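Local coordinates for protein endoribonuclease MazF3 (Mycobacterium tuberculosis, PDB 5UCT) that cleaves mRNA and 23S rRNA, predominantly within the sequence 5'-UUCCU-3', as the toxin of a type II toxin-antitoxin system, at residues 2-10 / 15-24; 45-53 / 77-88. All coordinates share one frame; numbering follows the deposited sequence.

Contact 1: 2-10 / 15-24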
ATOM      1  N   ARG A   2     -11.406   0.158 -11.269  1.00104.66           N
ATOM      2  CA  ARG A   2     -10.993   0.875 -10.069  1.00 98.71           C
ATOM      3  C   ARG A   2     -12.206   1.298  -9.238  1.00 97.78           C
ATOM      4  O   ARG A   2     -12.506   2.488  -9.137  1.00 98.68           O
ATOM      5  CB  ARG A   2     -10.159   2.099 -10.454  1.00 96.88           C
ATOM      6  CG  ARG A   2      -9.362   2.696  -9.317  1.00 91.09           C
ATOM      7  CD  ARG A   2      -8.227   1.778  -8.898  1.00 85.44           C
ATOM      8  NE  ARG A   2      -7.153   1.752  -9.883  1.00 84.97           N
ATOM      9  CZ  ARG A   2      -6.047   1.024  -9.769  1.00 82.19           C
ATOM     10  NH1 ARG A   2      -5.861   0.248  -8.708  1.00 77.35           N
ATOM     11  NH2 ARG A   2      -5.123   1.069 -10.719  1.00 84.22           N
ATOM     12  N   PRO A   3     -12.896   0.330  -8.638  1.00 96.19           N
ATOM     13  CA  PRO A   3     -14.157   0.625  -7.953  1.00 97.29           C
ATOM     14  C   PRO A   3     -13.938   1.242  -6.576  1.00 93.67           C
ATOM     15  O   PRO A   3     -12.823   1.314  -6.057  1.00 91.01           O
ATOM     16  CB  PRO A   3     -14.821  -0.751  -7.841  1.00 99.44           C
ATOM     17  CG  PRO A   3     -13.678  -1.692  -7.749  1.00 96.34           C
ATOM     18  CD  PRO A   3     -12.575  -1.109  -8.601  1.00 95.14           C
ATOM     19  N   ILE A   4     -15.048   1.689  -5.990  1.00 94.52           N
ATOM     20  CA  ILE A   4     -15.071   2.337  -4.682  1.00 90.98           C
ATOM     21  C   ILE A   4     -16.111   1.621  -3.833  1.00 92.32           C
ATOM     22  O   ILE A   4     -17.317   1.772  -4.068  1.00 97.54           O
ATOM     23  CB  ILE A   4     -15.399   3.834  -4.781  1.00 93.35           C
ATOM     24  CG1 ILE A   4     -14.462   4.538  -5.762  1.00 93.63           C
ATOM     25  CG2 ILE A   4     -15.337   4.486  -3.408  1.00 92.02           C
ATOM     26  CD1 ILE A   4     -14.690   6.037  -5.842  1.00 96.08           C
ATOM     27  N   HIS A   5     -15.657   0.863  -2.842  1.00 88.30           N
ATOM     28  CA  HIS A   5     -16.535   0.149  -1.926  1.00 87.54           C
ATOM     29  C   HIS A   5     -16.552   0.831  -0.565  1.00 84.64           C
ATOM     30  O   HIS A   5     -15.734   1.703  -0.263  1.00 81.52           O
ATOM     31  CB  HIS A   5     -16.091  -1.310  -1.761  1.00 85.35           C
ATOM     32  CG  HIS A   5     -16.187  -2.122  -3.014  1.00 87.43           C
ATOM     33  ND1 HIS A   5     -15.177  -2.166  -3.951  1.00 86.59           N
ATOM     34  CD2 HIS A   5     -17.171  -2.925  -3.482  1.00 91.34           C
ATOM     35  CE1 HIS A   5     -15.536  -2.959  -4.944  1.00 89.86           C
ATOM     36  NE2 HIS A   5     -16.742  -3.432  -4.684  1.00 92.70           N
ATOM     37  N   ILE A   6     -17.513   0.423   0.255  1.00 86.85           N
ATOM     38  CA  ILE A   6     -17.484   0.684   1.689  1.00 87.16           C
ATOM     39  C   ILE A   6     -16.744  -0.467   2.350  1.00 85.31           C
ATOM     40  O   ILE A   6     -16.959  -1.635   2.005  1.00 85.38           O
ATOM     41  CB  ILE A   6     -18.909   0.837   2.257  1.00 90.86           C
ATOM     42  CG1 ILE A   6     -19.630   2.010   1.592  1.00 94.91           C
ATOM     43  CG2 ILE A   6     -18.871   1.030   3.766  1.00 90.19           C
ATOM     44  CD1 ILE A   6     -21.051   2.219   2.077  1.00100.18           C
ATOM     45  N   ALA A   7     -15.856  -0.150   3.288  1.00 83.75           N
ATOM     46  CA  ALA A   7     -15.059  -1.174   3.946  1.00 81.79           C
ATOM     47  C   ALA A   7     -15.049  -0.939   5.448  1.00 83.60           C
ATOM     48  O   ALA A   7     -15.207   0.191   5.920  1.00 84.87           O
ATOM     49  CB  ALA A   7     -13.621  -1.201   3.414  1.00 78.80           C
ATOM     50  N   GLN A   8     -14.853  -2.025   6.195  1.00 85.10           N
ATOM     51  CA  GLN A   8     -14.777  -1.979   7.652  1.00 88.58           C
ATOM     52  C   GLN A   8     -13.308  -1.888   8.052  1.00 88.05           C
ATOM     53  O   GLN A   8     -12.618  -2.904   8.165  1.00 85.86           O
ATOM     54  CB  GLN A   8     -15.450  -3.200   8.271  1.00 90.74           C
ATOM     55  CG  GLN A   8     -15.542  -3.147   9.788  1.00 94.41           C
ATOM     56  CD  GLN A   8     -16.458  -2.043  10.271  1.00100.56           C
ATOM     57  OE1 GLN A   8     -17.472  -1.745   9.641  1.00103.01           O
ATOM     58  NE2 GLN A   8     -16.106  -1.426  11.393  1.00103.21           N
ATOM     59  N   LEU A   9     -12.829  -0.662   8.256  1.00 90.86           N
ATOM     60  CA  LEU A   9     -11.491  -0.444   8.792  1.00 91.39           C
ATOM     61  C   LEU A   9     -11.572  -0.386  10.311  1.00 95.11           C
ATOM     62  O   LEU A   9     -12.141  -1.285  10.938  1.00100.04           O
ATOM     63  CB  LEU A   9     -10.879   0.839   8.226  1.00 92.11           C
ATOM     64  CG  LEU A   9     -10.213   0.755   6.848  1.00 90.06           C
ATOM     65  CD1 LEU A   9      -9.135  -0.314   6.851  1.00 88.19           C
ATOM     66  CD2 LEU A   9     -11.221   0.498   5.735  1.00 89.89           C
ATOM     67  N   ASP A  10     -11.008   0.661  10.919  1.00 95.31           N
ATOM     68  CA  ASP A  10     -11.328   0.931  12.317  1.00 98.80           C
ATOM     69  C   ASP A  10     -12.798   1.294  12.466  1.00 99.92           C
ATOM     70  O   ASP A  10     -13.413   1.005  13.500  1.00102.74           O
ATOM     71  CB  ASP A  10     -10.434   2.042  12.867  1.00102.42           C
ATOM     72  CG  ASP A  10     -10.457   3.292  12.008  1.00105.61           C
ATOM     73  OD1 ASP A  10     -11.066   3.256  10.919  1.00105.52           O
ATOM     74  OD2 ASP A  10      -9.863   4.308  12.423  1.00108.67           O
ATOM     75  N   VAL A  15     -13.512   3.388   0.472  1.00 80.16           N
ATOM     76  CA  VAL A  15     -12.147   3.000   0.134  1.00 75.21           C
ATOM     77  C   VAL A  15     -11.997   2.876  -1.376  1.00 76.00           C
ATOM     78  O   VAL A  15     -12.963   2.619  -2.102  1.00 79.76           O
ATOM     79  CB  VAL A  15     -11.737   1.676   0.817  1.00 71.90           C
ATOM     80  CG1 VAL A  15     -11.729   1.831   2.330  1.00 71.06           C
ATOM     81  CG2 VAL A  15     -12.662   0.546   0.390  1.00 72.80           C
ATOM     82  N   LEU A  16     -10.764   3.063  -1.844  1.00 73.37           N
ATOM     83  CA  LEU A  16     -10.396   2.851  -3.238  1.00 72.80           C
ATOM     84  C   LEU A  16      -9.694   1.505  -3.351  1.00 69.67           C
ATOM     85  O   LEU A  16      -8.676   1.280  -2.692  1.00 67.35           O
ATOM     86  CB  LEU A  16      -9.479   3.966  -3.743  1.00 72.25           C
ATOM     87  CG  LEU A  16      -9.044   3.912  -5.212  1.00 73.17           C
ATOM     88  CD1 LEU A  16     -10.219   4.144  -6.154  1.00 77.50           C
ATOM     89  CD2 LEU A  16      -7.934   4.916  -5.485  1.00 72.59           C
ATOM     90  N   ILE A  17     -10.232   0.619  -4.183  1.00 69.50           N
ATOM     91  CA  ILE A  17      -9.634  -0.700  -4.366  1.00 66.62           C
ATOM     92  C   ILE A  17      -8.313  -0.534  -5.113  1.00 64.46           C
ATOM     93  O   ILE A  17      -8.299  -0.286  -6.322  1.00 67.10           O
ATOM     94  CB  ILE A  17     -10.576  -1.649  -5.113  1.00 69.22           C
ATOM     95  CG1 ILE A  17     -11.918  -1.762  -4.384  1.00 69.94           C
ATOM     96  CG2 ILE A  17      -9.922  -3.006  -5.278  1.00 68.57           C
ATOM     97  CD1 ILE A  17     -11.824  -2.308  -2.970  1.00 67.43           C
ATOM     98  N   LEU A  18      -7.197  -0.671  -4.395  1.00 61.11           N
ATOM     99  CA  LEU A  18      -5.892  -0.556  -5.033  1.00 59.00           C
ATOM    100  C   LEU A  18      -5.509  -1.836  -5.760  1.00 61.76           C
ATOM    101  O   LEU A  18      -4.904  -1.780  -6.837  1.00 65.50           O
ATOM    102  CB  LEU A  18      -4.827  -0.193  -3.999  1.00 53.73           C
ATOM    103  CG  LEU A  18      -4.874   1.239  -3.479  1.00 60.68           C
ATOM    104  CD1 LEU A  18      -3.647   1.529  -2.639  1.00 58.03           C
ATOM    105  CD2 LEU A  18      -4.983   2.220  -4.639  1.00 55.81           C
ATOM    106  N   THR A  19      -5.844  -2.991  -5.185  1.00 62.38           N
ATOM    107  CA  THR A  19      -5.570  -4.263  -5.840  1.00 64.92           C
ATOM    108  C   THR A  19      -6.198  -4.291  -7.227  1.00 73.06           C
ATOM    109  O   THR A  19      -7.330  -3.838  -7.424  1.00 75.05           O
ATOM    110  CB  THR A  19      -6.110  -5.423  -4.998  1.00 60.68           C
ATOM    111  OG1 THR A  19      -5.574  -5.345  -3.672  1.00 56.01           O
ATOM    112  CG2 THR A  19      -5.726  -6.761  -5.618  1.00 61.34           C
ATOM    113  N   ARG A  20      -5.444  -4.810  -8.194  1.00 77.69           N
ATOM    114  CA  ARG A  20      -5.936  -4.921  -9.560  1.00 85.54           C
ATOM    115  C   ARG A  20      -7.195  -5.777  -9.602  1.00 93.52           C
ATOM    116  O   ARG A  20      -7.262  -6.835  -8.972  1.00 94.87           O
ATOM    117  CB  ARG A  20      -4.848  -5.519 -10.453  1.00 88.15           C
ATOM    118  CG  ARG A  20      -4.274  -6.839  -9.945  1.00 84.82           C
ATOM    119  CD  ARG A  20      -2.969  -7.215 -10.632  1.00 83.41           C
ATOM    120  NE  ARG A  20      -2.514  -8.546 -10.229  1.00 84.44           N
ATOM    121  CZ  ARG A  20      -1.873  -8.808  -9.095  1.00 84.14           C
ATOM    122  NH1 ARG A  20      -1.602  -7.832  -8.241  1.00 80.77           N
ATOM    123  NH2 ARG A  20      -1.504 -10.049  -8.813  1.00 90.37           N
ATOM    124  N   GLU A  21      -8.204  -5.309 -10.341  1.00 99.90           N
ATOM    125  CA  GLU A  21      -9.431  -6.083 -10.487  1.00107.36           C
ATOM    126  C   GLU A  21      -9.213  -7.373 -11.268  1.00110.00           C
ATOM    127  O   GLU A  21     -10.100  -8.233 -11.278  1.00113.16           O
ATOM    128  CB  GLU A  21     -10.517  -5.241 -11.159  1.00115.26           C
ATOM    129  CG  GLU A  21     -11.927  -5.771 -10.930  1.00121.73           C
ATOM    130  CD  GLU A  21     -12.996  -4.896 -11.547  1.00127.54           C
ATOM    131  OE1 GLU A  21     -12.674  -3.769 -11.976  1.00128.21           O
ATOM    132  OE2 GLU A  21     -14.163  -5.337 -11.599  1.00131.69           O
ATOM    133  N   VAL A  22      -8.054  -7.526 -11.911  1.00103.69           N
ATOM    134  CA  VAL A  22      -7.754  -8.745 -12.653  1.00106.20           C
ATOM    135  C   VAL A  22      -7.748  -9.955 -11.724  1.00102.03           C
ATOM    136  O   VAL A  22      -8.274 -11.020 -12.068  1.00103.99           O
ATOM    137  CB  VAL A  22      -6.414  -8.586 -13.397  1.00108.74           C
ATOM    138  CG1 VAL A  22      -5.980  -9.900 -14.017  1.00113.53           C
ATOM    139  CG2 VAL A  22      -6.528  -7.496 -14.454  1.00112.02           C
ATOM    140  N   VAL A  23      -7.179  -9.806 -10.529  1.00 96.06           N
ATOM    141  CA  VAL A  23      -6.979 -10.919  -9.611  1.00 92.62           C
ATOM    142  C   VAL A  23      -7.906 -10.835  -8.401  1.00 88.01           C
ATOM    143  O   VAL A  23      -7.800 -11.659  -7.483  1.00 77.98           O
ATOM    144  CB  VAL A  23      -5.503 -11.011  -9.178  1.00 89.75           C
ATOM    145  CG1 VAL A  23      -5.188  -9.987  -8.091  1.00 71.85           C
ATOM    146  CG2 VAL A  23      -5.141 -12.430  -8.744  1.00 79.24           C
ATOM    147  N   ARG A  24      -8.834  -9.875  -8.385  1.00 89.12           N
ATOM    148  CA  ARG A  24      -9.697  -9.694  -7.218  1.00 87.60           C
ATOM    149  C   ARG A  24     -10.521 -10.928  -6.867  1.00 93.39           C
ATOM    150  O   ARG A  24     -10.521 -11.319  -5.687  1.00 88.50           O
ATOM    151  CB  ARG A  24     -10.597  -8.473  -7.425  1.00 83.98           C
ATOM    152  CG  ARG A  24      -9.879  -7.161  -7.207  1.00 81.45           C
ATOM    153  CD  ARG A  24     -10.538  -6.327  -6.133  1.00 80.95           C
ATOM    154  NE  ARG A  24     -11.764  -5.690  -6.597  1.00 84.17           N
ATOM    155  CZ  ARG A  24     -12.984  -6.037  -6.198  1.00 85.55           C
ATOM    156  NH1 ARG A  24     -14.045  -5.398  -6.673  1.00 88.76           N
ATOM    157  NH2 ARG A  24     -13.144  -7.016  -5.318  1.00 84.02           N
TER

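Contact 2: 45-53 / 77-88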
ATOM      1  N   GLU A  45      -2.487  12.807  -2.023  1.00 72.66           N
ATOM      2  CA  GLU A  45      -3.939  12.774  -2.001  1.00 75.22           C
ATOM      3  C   GLU A  45      -4.481  12.910  -3.419  1.00 76.89           C
ATOM      4  O   GLU A  45      -3.876  13.566  -4.273  1.00 79.10           O
ATOM      5  CB  GLU A  45      -4.497  13.889  -1.113  1.00 78.88           C
ATOM      6  CG  GLU A  45      -4.030  13.827   0.336  1.00 80.18           C
ATOM      7  CD  GLU A  45      -4.468  15.034   1.142  1.00 86.70           C
ATOM      8  OE1 GLU A  45      -4.817  16.066   0.531  1.00 90.79           O
ATOM      9  OE2 GLU A  45      -4.466  14.950   2.387  1.00 87.39           O
ATOM     10  N   VAL A  46      -5.628  12.275  -3.665  1.00 77.47           N
ATOM     11  CA  VAL A  46      -6.315  12.353  -4.945  1.00 81.12           C
ATOM     12  C   VAL A  46      -7.741  12.817  -4.681  1.00 86.49           C
ATOM     13  O   VAL A  46      -8.477  12.152  -3.943  1.00 87.03           O
ATOM     14  CB  VAL A  46      -6.316  11.015  -5.701  1.00 77.75           C
ATOM     15  CG1 VAL A  46      -7.028  11.163  -7.038  1.00 80.37           C
ATOM     16  CG2 VAL A  46      -4.894  10.519  -5.913  1.00 72.49           C
ATOM     17  N   PRO A  47      -8.181  13.939  -5.242  1.00 91.17           N
ATOM     18  CA  PRO A  47      -9.517  14.451  -4.919  1.00 96.07           C
ATOM     19  C   PRO A  47     -10.623  13.596  -5.518  1.00 99.40           C
ATOM     20  O   PRO A  47     -10.535  13.139  -6.662  1.00 97.63           O
ATOM     21  CB  PRO A  47      -9.517  15.862  -5.524  1.00 99.38           C
ATOM     22  CG  PRO A  47      -8.071  16.194  -5.751  1.00 97.59           C
ATOM     23  CD  PRO A  47      -7.406  14.892  -6.054  1.00 93.12           C
ATOM     24  N   VAL A  48     -11.670  13.381  -4.721  1.00104.75           N
ATOM     25  CA  VAL A  48     -12.904  12.743  -5.165  1.00110.20           C
ATOM     26  C   VAL A  48     -14.066  13.523  -4.562  1.00119.71           C
ATOM     27  O   VAL A  48     -13.943  14.126  -3.494  1.00120.22           O
ATOM     28  CB  VAL A  48     -12.971  11.251  -4.763  1.00107.15           C
ATOM     29  CG1 VAL A  48     -11.957  10.435  -5.555  1.00103.50           C
ATOM     30  CG2 VAL A  48     -12.737  11.091  -3.269  1.00105.03           C
ATOM     31  N   ASP A  49     -15.200  13.523  -5.253  1.00129.35           N
ATOM     32  CA  ASP A  49     -16.320  14.365  -4.840  1.00134.85           C
ATOM     33  C   ASP A  49     -17.617  13.581  -5.013  1.00136.15           C
ATOM     34  O   ASP A  49     -17.621  12.347  -5.094  1.00135.60           O
ATOM     35  CB  ASP A  49     -16.306  15.686  -5.625  1.00139.39           C
ATOM     36  CG  ASP A  49     -16.917  16.835  -4.845  1.00145.51           C
ATOM     37  OD1 ASP A  49     -17.914  16.607  -4.127  1.00148.85           O
ATOM     38  OD2 ASP A  49     -16.396  17.965  -4.948  1.00147.67           O
ATOM     39  N   ALA A  50     -18.738  14.308  -5.062  1.00139.80           N
ATOM     40  CA  ALA A  50     -20.049  13.678  -5.180  1.00141.79           C
ATOM     41  C   ALA A  50     -20.225  12.948  -6.501  1.00141.27           C
ATOM     42  O   ALA A  50     -21.071  12.052  -6.593  1.00141.79           O
ATOM     43  CB  ALA A  50     -21.151  14.727  -5.014  1.00148.19           C
ATOM     44  N   VAL A  51     -19.454  13.317  -7.525  1.00136.27           N
ATOM     45  CA  VAL A  51     -19.478  12.579  -8.783  1.00133.94           C
ATOM     46  C   VAL A  51     -19.066  11.131  -8.554  1.00131.56           C
ATOM     47  O   VAL A  51     -19.677  10.202  -9.097  1.00136.44           O
ATOM     48  CB  VAL A  51     -18.575  13.274  -9.820  1.00131.27           C
ATOM     49  CG1 VAL A  51     -18.321  12.364 -11.010  1.00128.18           C
ATOM     50  CG2 VAL A  51     -19.202  14.587 -10.269  1.00135.25           C
ATOM     51  N   ASN A  52     -18.041  10.915  -7.728  1.00123.03           N
ATOM     52  CA  ASN A  52     -17.570   9.558  -7.473  1.00120.99           C
ATOM     53  C   ASN A  52     -18.570   8.770  -6.633  1.00120.79           C
ATOM     54  O   ASN A  52     -18.723   7.558  -6.820  1.00117.72           O
ATOM     55  CB  ASN A  52     -16.202   9.600  -6.792  1.00115.74           C
ATOM     56  CG  ASN A  52     -15.193  10.430  -7.564  1.00117.39           C
ATOM     57  OD1 ASN A  52     -15.050  11.629  -7.331  1.00120.27           O
ATOM     58  ND2 ASN A  52     -14.488   9.793  -8.493  1.00117.10           N
ATOM     59  N   GLY A  53     -19.259   9.435  -5.707  1.00122.81           N
ATOM     60  CA  GLY A  53     -20.282   8.772  -4.920  1.00128.31           C
ATOM     61  C   GLY A  53     -20.316   9.172  -3.459  1.00129.80           C
ATOM     62  O   GLY A  53     -20.897   8.465  -2.631  1.00128.09           O
ATOM     63  N   ILE A  77     -20.096   1.362  -4.047  1.00114.57           N
ATOM     64  CA  ILE A  77     -20.747   2.667  -4.098  1.00117.86           C
ATOM     65  C   ILE A  77     -19.909   3.666  -4.888  1.00120.02           C
ATOM     66  O   ILE A  77     -19.391   4.642  -4.332  1.00118.44           O
ATOM     67  CB  ILE A  77     -21.045   3.196  -2.681  1.00116.58           C
ATOM     68  CG1 ILE A  77     -19.806   3.100  -1.787  1.00113.50           C
ATOM     69  CG2 ILE A  77     -22.216   2.444  -2.061  1.00117.93           C
ATOM     70  CD1 ILE A  77     -19.489   4.391  -1.057  1.00114.93           C
ATOM     71  N   GLY A  78     -19.781   3.443  -6.194  1.00124.19           N
ATOM     72  CA  GLY A  78     -19.183   4.440  -7.050  1.00128.67           C
ATOM     73  C   GLY A  78     -18.047   3.868  -7.867  1.00130.11           C
ATOM     74  O   GLY A  78     -17.918   2.651  -8.029  1.00130.68           O
ATOM     75  N   TYR A  79     -17.216   4.775  -8.375  1.00131.13           N
ATOM     76  CA  TYR A  79     -16.155   4.437  -9.310  1.00135.36           C
ATOM     77  C   TYR A  79     -15.162   5.587  -9.340  1.00136.57           C
ATOM     78  O   TYR A  79     -15.539   6.748  -9.159  1.00144.78           O
ATOM     79  CB  TYR A  79     -16.720   4.186 -10.714  1.00140.17           C
ATOM     80  CG  TYR A  79     -15.955   3.181 -11.539  1.00144.20           C
ATOM     81  CD1 TYR A  79     -14.977   2.381 -10.968  1.00143.90           C
ATOM     82  CD2 TYR A  79     -16.212   3.032 -12.894  1.00149.09           C
ATOM     83  CE1 TYR A  79     -14.281   1.459 -11.725  1.00144.13           C
ATOM     84  CE2 TYR A  79     -15.520   2.114 -13.657  1.00149.45           C
ATOM     85  CZ  TYR A  79     -14.555   1.331 -13.068  1.00146.56           C
ATOM     86  OH  TYR A  79     -13.862   0.414 -13.823  1.00146.34           O
ATOM     87  N   LEU A  80     -13.892   5.259  -9.562  1.00165.05           N
ATOM     88  CA  LEU A  80     -12.883   6.273  -9.835  1.00157.04           C
ATOM     89  C   LEU A  80     -12.824   6.487 -11.341  1.00154.12           C
ATOM     90  O   LEU A  80     -12.545   5.546 -12.094  1.00150.46           O
ATOM     91  CB  LEU A  80     -11.511   5.868  -9.296  1.00151.00           C
ATOM     92  CG  LEU A  80     -10.429   6.945  -9.443  1.00142.82           C
ATOM     93  CD1 LEU A  80     -10.615   8.052  -8.410  1.00140.71           C
ATOM     94  CD2 LEU A  80      -9.028   6.356  -9.359  1.00138.64           C
ATOM     95  N   LEU A  81     -13.100   7.714 -11.776  1.00151.43           N
ATOM     96  CA  LEU A  81     -13.121   8.015 -13.201  1.00148.19           C
ATOM     97  C   LEU A  81     -11.761   7.732 -13.823  1.00144.14           C
ATOM     98  O   LEU A  81     -10.717   7.959 -13.206  1.00141.80           O
ATOM     99  CB  LEU A  81     -13.519   9.476 -13.433  1.00140.08           C
ATOM    100  CG  LEU A  81     -15.011   9.824 -13.490  1.00142.81           C
ATOM    101  CD1 LEU A  81     -15.747   9.414 -12.221  1.00143.22           C
ATOM    102  CD2 LEU A  81     -15.190  11.312 -13.750  1.00143.94           C
ATOM    103  N   ALA A  82     -11.780   7.218 -15.055  1.00143.98           N
ATOM    104  CA  ALA A  82     -10.541   6.856 -15.735  1.00141.09           C
ATOM    105  C   ALA A  82      -9.639   8.059 -15.973  1.00143.18           C
ATOM    106  O   ALA A  82      -8.429   7.885 -16.151  1.00143.54           O
ATOM    107  CB  ALA A  82     -10.853   6.164 -17.062  1.00141.86           C
ATOM    108  N   SER A  83     -10.198   9.272 -15.986  1.00147.20           N
ATOM    109  CA  SER A  83      -9.377  10.469 -16.116  1.00149.57           C
ATOM    110  C   SER A  83      -8.555  10.742 -14.863  1.00151.16           C
ATOM    111  O   SER A  83      -7.570  11.484 -14.933  1.00144.61           O
ATOM    112  CB  SER A  83     -10.257  11.677 -16.443  1.00150.40           C
ATOM    113  OG  SER A  83     -11.267  11.851 -15.464  1.00152.96           O
ATOM    114  N   GLN A  84      -8.937  10.167 -13.723  1.00152.22           N
ATOM    115  CA  GLN A  84      -8.189  10.319 -12.482  1.00131.39           C
ATOM    116  C   GLN A  84      -7.085   9.284 -12.322  1.00129.21           C
ATOM    117  O   GLN A  84      -6.274   9.405 -11.395  1.00127.70           O
ATOM    118  CB  GLN A  84      -9.140  10.239 -11.281  1.00132.33           C
ATOM    119  CG  GLN A  84     -10.155  11.368 -11.214  1.00134.38           C
ATOM    120  CD  GLN A  84     -11.210  11.139 -10.152  1.00135.49           C
ATOM    121  OE1 GLN A  84     -12.062  10.262 -10.289  1.00136.52           O
ATOM    122  NE2 GLN A  84     -11.156  11.924  -9.083  1.00135.30           N
ATOM    123  N   GLU A  85      -7.039   8.278 -13.196  1.00129.09           N
ATOM    124  CA  GLU A  85      -6.015   7.243 -13.087  1.00127.12           C
ATOM    125  C   GLU A  85      -4.583   7.769 -13.141  1.00125.23           C
ATOM    126  O   GLU A  85      -3.753   7.283 -12.353  1.00123.59           O
ATOM    127  CB  GLU A  85      -6.238   6.186 -14.175  1.00127.50           C
ATOM    128  CG  GLU A  85      -7.462   5.317 -13.947  1.00130.99           C
ATOM    129  CD  GLU A  85      -7.334   4.446 -12.712  1.00130.36           C
ATOM    130  OE1 GLU A  85      -6.197   4.056 -12.371  1.00126.02           O
ATOM    131  OE2 GLU A  85      -8.368   4.152 -12.079  1.00129.17           O
ATOM    132  N   PRO A  86      -4.214   8.713 -14.019  1.00148.20           N
ATOM    133  CA  PRO A  86      -2.823   9.196 -13.995  1.00143.76           C
ATOM    134  C   PRO A  86      -2.422   9.808 -12.665  1.00138.84           C
ATOM    135  O   PRO A  86      -1.280   9.626 -12.223  1.00120.97           O
ATOM    136  CB  PRO A  86      -2.790  10.230 -15.131  1.00124.30           C
ATOM    137  CG  PRO A  86      -4.214  10.598 -15.361  1.00126.64           C
ATOM    138  CD  PRO A  86      -4.979   9.343 -15.111  1.00127.17           C
ATOM    139  N   ALA A  87      -3.335  10.529 -12.007  1.00 96.95           N
ATOM    140  CA  ALA A  87      -3.010  11.124 -10.716  1.00 98.09           C
ATOM    141  C   ALA A  87      -2.845  10.069  -9.630  1.00 94.45           C
ATOM    142  O   ALA A  87      -2.047  10.258  -8.703  1.00 96.05           O
ATOM    143  CB  ALA A  87      -4.084  12.135 -10.318  1.00 99.51           C
ATOM    144  N   LEU A  88      -3.595   8.965  -9.720  1.00 88.09           N
ATOM    145  CA  LEU A  88      -3.449   7.888  -8.743  1.00 85.19           C
ATOM    146  C   LEU A  88      -2.041   7.312  -8.773  1.00 84.90           C
ATOM    147  O   LEU A  88      -1.393   7.166  -7.728  1.00 86.34           O
ATOM    148  CB  LEU A  88      -4.475   6.789  -9.008  1.00 81.37           C
ATOM    149  CG  LEU A  88      -4.240   5.504  -8.211  1.00 76.77           C
ATOM    150  CD1 LEU A  88      -4.429   5.756  -6.723  1.00 75.81           C
ATOM    151  CD2 LEU A  88      -5.145   4.380  -8.695  1.00 74.03           C
TER

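Contact 1: 2-10 / 15-24
Backbone bonds join Pro-3 to Ile-17 and His-5 to Val-15 across an antiparallel beta hairpin. Val-15 N donates to His-5 O at 2.9 Å, and Ile-17 N to Pro-3 O at 3.3 Å, nearly straight at 174°. The return bond from His-5 N to Val-15 O is bent and weak.

Apolar contacts run on past the bonded pairs to Ala-7 and Leu-9. Both methyls of Val-15 pack on Ala-7 CB, CG2 at 3.6 Å, and Val-15 CG1 also meets Leu-9 CD2 at 3.7 Å, tip to tip. Pro-3 crosses Ile-17 at about a right angle, with its CG 3.8 Å from Ile-17 CG1. That same CG1 lies at the edge of the His-5 ring, near its plane, beside ND1.

Two arginine side chains reach across the hairpin. Arg-2 places CG anti to its backbone N (chi1 -164°), against Leu-16 CD1 at 3.6 Å; bends at chi2 and chi3 then bring NH1 to Ile-17 O, a weak bond of 3.5 Å in the guanidinium plane. Arg-2 NH2 donates to Phe-96 O of the second subunit. The His-5 and Arg-24 side chains approach from opposite directions, with Arg-24 NH1 3.3 Å from His-5 CE1 and the planes 82° apart.

Strand 3-8 is also paired, antiparallel, with strand 73-79, and strand 12-17 with strand 29-36. Leu-88 of helix 85-96 packs on Arg-2 and Leu-16.

Contact 2: 45-53 / 77-88
Asn-52 reaches from the loop after strand 45-48 to the end of strand 73-79 and the connection that follows it, and its amide is bonded through both its oxygen and its nitrogen. Asn-52 CB passes 3.8 Å from Tyr-79 O. CG lies anti to the carbonyl carbon, beside the backbone N (chi1 -54°). At the tip, Asn-52 OD1 accepts a hydrogen bond from Asp-49 N at 2.8 Å, a bond inside the loop, with the donor tilted out of the carbonyl plane. Asn-52 ND2 gives two bonds, to Gln-84 OE1 at 3.1 Å and to Tyr-79 O at 3.3 Å. Each acceptor is met on a lone pair and lies within 10° of the amide plane of Asn-52, so three bonds fix the rotation of this buried group.

In the PemK/MazF fold, whose family belongs to the SH3 clan, these residues connect a strand and loop of the curled antiparallel sheet to helix 85-96 and the turn before it. The Gln-84 chain runs extended beyond CG. Its amide is nearly coplanar with that of Asn-52, the planes 29° apart, and its OE1 also receives a weak bond from Leu-81 N.

Apolar contacts flank the amides: Val-48 CG1 touches Leu-80 CD1 at 4.0 Å, and Val-51 CG1 meets Leu-81 CD1 at 4.1 Å, both pairs crossing at about a right angle. On helix 85-96, Leu-88 CA lies 4.1 Å from Val-46 CG2. Gly-78 CA approaches Asn-52 O at 3.2 Å in a CA-H...O contact; at the backbone angles of Gly-53 and Gly-78 a side chain would press on the preceding carbonyl oxygen, which accounts for glycine at both places.

Overall arrangement
From the N terminus, contact 1 closes first: only four residues separate 2-10 from 15-24, a local hairpin. Contact 2 opens later and spans 23 residues between 45-53 and 77-88, bringing the chain back after strands 58-61 and 66-69. The two loops therefore lie in series, neither nesting nor crossing, with centres about 13 Å apart. They are joined through the sheet, where strands 3-8 and 73-79 are neighbours; Ile-4 O to Ile-77 N (2.8 Å) and Arg-2 O to Leu-80 N (3.1 Å) are probable hydrogen bonds. Together they tie the N-terminal hairpin, strand 45-48 and helix 85-96, and both touch the second subunit.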